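Long-range contacts in chitinase (Paenibacillus sp. FPU-7, PDB 5GZT), which probably cleaves internal beta-1,4 linkages between N-acetylglucosamine units of chitin and chitodextrins, using two glycoside hydrolase family 18 regions in one chain: residues 324-329 against 338-343; 986-991 against 998-1003. All coordinates share one frame; numbering follows the deposited sequence.

Overall arrangement
Contacts 1 and 2 fall in different copies of the glycoside hydrolase family 18 region, 324-329 with 338-343 in the first and 986-991 with 998-1003 in the second, and contact 1 closes along the chain before contact 2 opens. Their centres are about 38 Å apart and their nearest atoms about 15 Å, so neither touches the other. Each is local, with eight residues between the segments in contact 1 and six in contact 2: contact 1 joins the ends of two short helices that follow strand 315-318, contact 2 a loop to the start of helix 998-1007. The sodium ion, held by Glu44, Thr50, Phe52 and Ser72, belongs to neither.

Contact 1: residues 324-329 against 338-343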
# COMPACT_ATOMS: atom_id res chain seq x y z
N LYS B 324 -18.33 -0.81 -23.05
CA LYS B 324 -18.70 -2.04 -22.38
C LYS B 324 -19.24 -1.70 -20.99
O LYS B 324 -20.22 -2.25 -20.57
CB LYS B 324 -17.46 -2.93 -22.28
CG LYS B 324 -17.62 -4.21 -21.47
CD LYS B 324 -18.27 -5.32 -22.24
CE LYS B 324 -19.23 -6.09 -21.37
NZ LYS B 324 -19.85 -7.20 -22.15
N TRP B 325 -18.59 -0.74 -20.34
CA TRP B 325 -18.97 -0.22 -19.07
C TRP B 325 -20.18 0.77 -19.16
O TRP B 325 -21.22 0.57 -18.48
CB TRP B 325 -17.77 0.49 -18.44
CG TRP B 325 -18.03 0.82 -17.05
CD1 TRP B 325 -18.31 -0.07 -16.04
CD2 TRP B 325 -18.10 2.12 -16.46
NE1 TRP B 325 -18.53 0.60 -14.88
CE2 TRP B 325 -18.41 1.94 -15.10
CE3 TRP B 325 -17.96 3.41 -16.95
CZ2 TRP B 325 -18.54 3.00 -14.21
CZ3 TRP B 325 -18.07 4.48 -16.03
CH2 TRP B 325 -18.37 4.26 -14.70
N THR B 326 -20.05 1.82 -19.96
CA THR B 326 -21.06 2.92 -19.96
C THR B 326 -22.40 2.51 -20.48
O THR B 326 -23.37 3.12 -20.08
CB THR B 326 -20.63 4.17 -20.76
OG1 THR B 326 -20.27 3.81 -22.10
CG2 THR B 326 -19.45 4.85 -20.06
N GLU B 327 -22.44 1.47 -21.33
CA GLU B 327 -23.65 0.99 -21.99
C GLU B 327 -24.12 -0.35 -21.44
O GLU B 327 -24.93 -1.04 -22.07
CB GLU B 327 -23.43 0.89 -23.51
CG GLU B 327 -22.76 2.11 -24.18
CD GLU B 327 -23.36 3.45 -23.76
OE1 GLU B 327 -24.59 3.50 -23.58
OE2 GLU B 327 -22.64 4.48 -23.60
N ASP B 328 -23.64 -0.74 -20.26
CA ASP B 328 -24.16 -1.94 -19.55
C ASP B 328 -25.68 -1.89 -19.61
O ASP B 328 -26.26 -0.93 -19.08
CB ASP B 328 -23.65 -1.96 -18.08
CG ASP B 328 -23.99 -3.23 -17.33
OD1 ASP B 328 -24.87 -3.96 -17.80
OD2 ASP B 328 -23.39 -3.50 -16.25
N PRO B 329 -26.33 -2.89 -20.25
CA PRO B 329 -27.80 -2.88 -20.42
C PRO B 329 -28.57 -3.32 -19.16
O PRO B 329 -29.77 -3.27 -19.11
CB PRO B 329 -28.02 -3.89 -21.54
CG PRO B 329 -26.97 -4.94 -21.25
CD PRO B 329 -25.75 -4.15 -20.79
N LYS B 338 -24.95 8.61 -15.93
CA LYS B 338 -23.91 8.91 -14.92
C LYS B 338 -22.54 8.32 -15.35
O LYS B 338 -21.54 9.03 -15.32
CB LYS B 338 -24.31 8.38 -13.54
CG LYS B 338 -23.52 8.97 -12.37
CD LYS B 338 -23.73 8.19 -11.04
CE LYS B 338 -22.49 7.37 -10.58
NZ LYS B 338 -21.79 6.46 -11.59
N ARG B 339 -22.53 7.07 -15.83
CA ARG B 339 -21.34 6.43 -16.31
C ARG B 339 -20.68 7.19 -17.45
O ARG B 339 -19.48 7.46 -17.41
CB ARG B 339 -21.65 5.01 -16.73
CG ARG B 339 -21.87 4.09 -15.51
CD ARG B 339 -21.86 2.62 -15.93
NE ARG B 339 -22.13 1.75 -14.79
CZ ARG B 339 -22.05 0.42 -14.82
NH1 ARG B 339 -21.71 -0.22 -15.93
NH2 ARG B 339 -22.32 -0.28 -13.74
N ARG B 340 -21.49 7.60 -18.45
CA ARG B 340 -20.96 8.37 -19.59
C ARG B 340 -20.33 9.67 -19.20
O ARG B 340 -19.37 10.07 -19.86
CB ARG B 340 -22.03 8.63 -20.66
CG ARG B 340 -22.55 7.36 -21.35
CD ARG B 340 -23.89 7.71 -22.01
NE ARG B 340 -24.55 6.53 -22.53
CZ ARG B 340 -25.86 6.37 -22.54
NH1 ARG B 340 -26.70 7.30 -22.07
NH2 ARG B 340 -26.34 5.25 -22.98
N ASN B 341 -20.82 10.29 -18.12
CA ASN B 341 -20.22 11.50 -17.55
C ASN B 341 -19.25 11.29 -16.40
O ASN B 341 -18.95 12.24 -15.58
CB ASN B 341 -21.33 12.48 -17.10
CG ASN B 341 -22.33 12.77 -18.22
OD1 ASN B 341 -21.98 12.76 -19.37
ND2 ASN B 341 -23.60 13.01 -17.86
N ASN B 342 -18.69 10.10 -16.29
CA ASN B 342 -17.81 9.82 -15.14
C ASN B 342 -16.66 10.85 -15.05
O ASN B 342 -15.94 11.01 -15.99
CB ASN B 342 -17.24 8.40 -15.26
CG ASN B 342 -16.65 7.95 -13.96
OD1 ASN B 342 -17.39 7.79 -12.98
ND2 ASN B 342 -15.31 7.93 -13.88
N PRO B 343 -16.49 11.53 -13.93
CA PRO B 343 -15.53 12.60 -13.81
C PRO B 343 -14.05 12.23 -13.57
O PRO B 343 -13.46 12.65 -12.59
CB PRO B 343 -16.06 13.36 -12.62
CG PRO B 343 -16.56 12.27 -11.76
CD PRO B 343 -17.24 11.37 -12.68
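Two short helices, 323-326 and 333-340, meet at their C-terminal ends, where Trp325 and Arg339 form a cation-pi stack. The guanidinium lies almost flat on the indole, planes 7° apart, with CZ off-centre at 4.0 Å from the centroid of the Trp325 five-membered ring. Arg339 CG stands anti to the carbonyl carbon (chi1 -74°) and the chain then runs extended to NE, which lays the methylenes along the same face, CD 3.7 Å from the centroid of the six-membered ring. Arg339 NH1 donates to Trp325 O at 2.7 Å; Asp328 N reaches this oxygen from the opposite face of its plane. With Trp325 replaced by alanine, the Arg339 guanidinium would probably lose the flat surface under it and be freer to swing, although the backbone oxygen that it binds would remain. Both helices lie between the neighbouring parallel barrel strands 303-312 and 362-368 of the first family 18 domain, after the hairpin strand 315-318. Beside the stack, Arg340 grips the Glu327 carboxylate side-on: NH2 binds OE1 and NE binds OE2 at 3.0 Å, each oxygen using its syn lone pair, with the two groups nearly coplanar (10°). Glu327 OE2 also accepts from Thr326 OG1, which comes from above the carboxylate plane, and Glu333 pairs with Arg340 NH1. Thr326 CG2 packs on the Arg339 backbone, 3.7 Å from its C atom.

Contact 2: residues 986-991 against 998-1003; sequences VYTSAL and ADSVLT
Val986 opens the contact through its backbone: its carbonyl O accepts from Asp999 N, 2.9 Å away, in the first turn of helix 998-1007. Ala998 CB packs against the same residue, 3.5 Å from Val986 O, while Val986 CG2 approaches that methyl more loosely at 4.3 Å. The valine side chain also rests on Tyr1098 and Lys1099 of helix 1093-1106. At Tyr987 the ring is the touching part, its CD1 atom 3.7 Å from Asp999 CB. Asp999 CB approaches the ring obliquely, and the carboxylate plane is turned 54° from the ring; Val986 CG2 lies over one ring face, offset toward the rim. Here a loop that follows strand 964-967 is fastened to the start of helix 998-1007, the helix of the beta-alpha-beta crossover between the neighbouring parallel strands 964-967 and 1015-1020 of the second family 18 barrel. Thr988 N donates to a water at 3.1 Å, and this water donates in turn to Asp999 OD2 at 2.7 Å, forming a bridge between loop and helix. CG of Asp999 stands opposite its own N (chi1 -178°), which turns the carboxylate toward this water, while OD1 is bonded to Tyr1102 OH. Thr988 OG1 comes to 3.9 Å from Ser1000 CB, a packing contact; the threonine hydroxyl itself is bonded to Asp995 O and Ser997 OG, and Ser1000 OG to Ser997 N. Beyond Thr988 the loop leaves the helix in an ST turn, Ser989 OG accepting from Leu991 N.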
# COMPACT_ATOMS: atom_id res chain seq x y z
N VAL B 986 -17.77 19.82 17.08
CA VAL B 986 -17.89 18.75 18.04
C VAL B 986 -17.23 17.43 17.62
O VAL B 986 -16.53 16.83 18.48
CB VAL B 986 -19.30 18.60 18.58
CG1 VAL B 986 -20.35 18.67 17.49
CG2 VAL B 986 -19.46 17.35 19.42
N TYR B 987 -17.32 17.04 16.33
CA TYR B 987 -16.48 15.97 15.77
C TYR B 987 -15.53 16.45 14.68
O TYR B 987 -15.66 17.58 14.14
CB TYR B 987 -17.36 14.78 15.29
CG TYR B 987 -18.32 14.21 16.36
CD1 TYR B 987 -17.93 13.22 17.27
CD2 TYR B 987 -19.60 14.60 16.41
CE1 TYR B 987 -18.85 12.69 18.24
CE2 TYR B 987 -20.48 14.12 17.35
CZ TYR B 987 -20.11 13.18 18.27
OH TYR B 987 -21.12 12.77 19.21
N THR B 988 -14.49 15.66 14.45
CA THR B 988 -13.49 16.05 13.47
C THR B 988 -14.12 15.69 12.09
O THR B 988 -14.56 14.53 11.88
CB THR B 988 -12.21 15.22 13.63
OG1 THR B 988 -11.55 15.49 14.87
CG2 THR B 988 -11.24 15.57 12.49
N SER B 989 -14.20 16.65 11.17
CA SER B 989 -14.79 16.37 9.82
C SER B 989 -14.07 15.22 9.11
O SER B 989 -12.83 15.12 9.14
CB SER B 989 -14.65 17.60 8.92
OG SER B 989 -15.18 17.37 7.61
N ALA B 990 -14.85 14.41 8.40
CA ALA B 990 -14.31 13.30 7.54
C ALA B 990 -13.37 13.87 6.49
O ALA B 990 -12.40 13.23 6.11
CB ALA B 990 -15.47 12.46 6.90
N LEU B 991 -13.62 15.13 6.10
CA LEU B 991 -12.74 15.87 5.17
C LEU B 991 -11.54 16.59 5.76
O LEU B 991 -10.86 17.29 5.03
CB LEU B 991 -13.57 16.83 4.32
CG LEU B 991 -14.60 16.10 3.44
CD1 LEU B 991 -15.39 17.05 2.52
CD2 LEU B 991 -13.93 14.98 2.61
N ALA B 998 -14.06 18.76 19.60
CA ALA B 998 -14.35 18.42 20.99
C ALA B 998 -14.00 16.97 21.26
O ALA B 998 -13.40 16.64 22.28
CB ALA B 998 -15.79 18.67 21.34
N ASP B 999 -14.42 16.08 20.36
CA ASP B 999 -14.17 14.64 20.47
C ASP B 999 -12.71 14.38 20.55
O ASP B 999 -12.27 13.65 21.47
CB ASP B 999 -14.84 13.89 19.26
CG ASP B 999 -14.67 12.40 19.33
OD1 ASP B 999 -14.94 11.82 20.40
OD2 ASP B 999 -14.15 11.83 18.35
N SER B 1000 -11.92 14.93 19.63
CA SER B 1000 -10.50 14.64 19.61
C SER B 1000 -9.81 15.23 20.83
O SER B 1000 -8.97 14.54 21.46
CB SER B 1000 -9.77 15.17 18.37
OG SER B 1000 -9.64 16.57 18.36
N VAL B 1001 -10.21 16.43 21.21
CA VAL B 1001 -9.57 17.08 22.41
C VAL B 1001 -9.89 16.37 23.72
O VAL B 1001 -9.01 16.00 24.54
CB VAL B 1001 -10.01 18.55 22.49
CG1 VAL B 1001 -9.46 19.20 23.74
CG2 VAL B 1001 -9.48 19.29 21.33
N LEU B 1002 -11.17 16.09 23.89
CA LEU B 1002 -11.62 15.43 25.13
C LEU B 1002 -11.19 13.99 25.20
O LEU B 1002 -10.87 13.47 26.32
CB LEU B 1002 -13.08 15.64 25.30
CG LEU B 1002 -13.47 17.09 25.42
CD1 LEU B 1002 -14.97 17.23 25.28
CD2 LEU B 1002 -13.03 17.65 26.75
N THR B 1003 -11.00 13.33 24.02
CA THR B 1003 -10.32 12.05 24.06
C THR B 1003 -8.89 12.15 24.51
O THR B 1003 -8.44 11.29 25.31
CB THR B 1003 -10.41 11.36 22.66
OG1 THR B 1003 -11.79 11.15 22.39
CG2 THR B 1003 -9.71 10.04 22.60
O HOH W 1 -13.88 13.06 15.96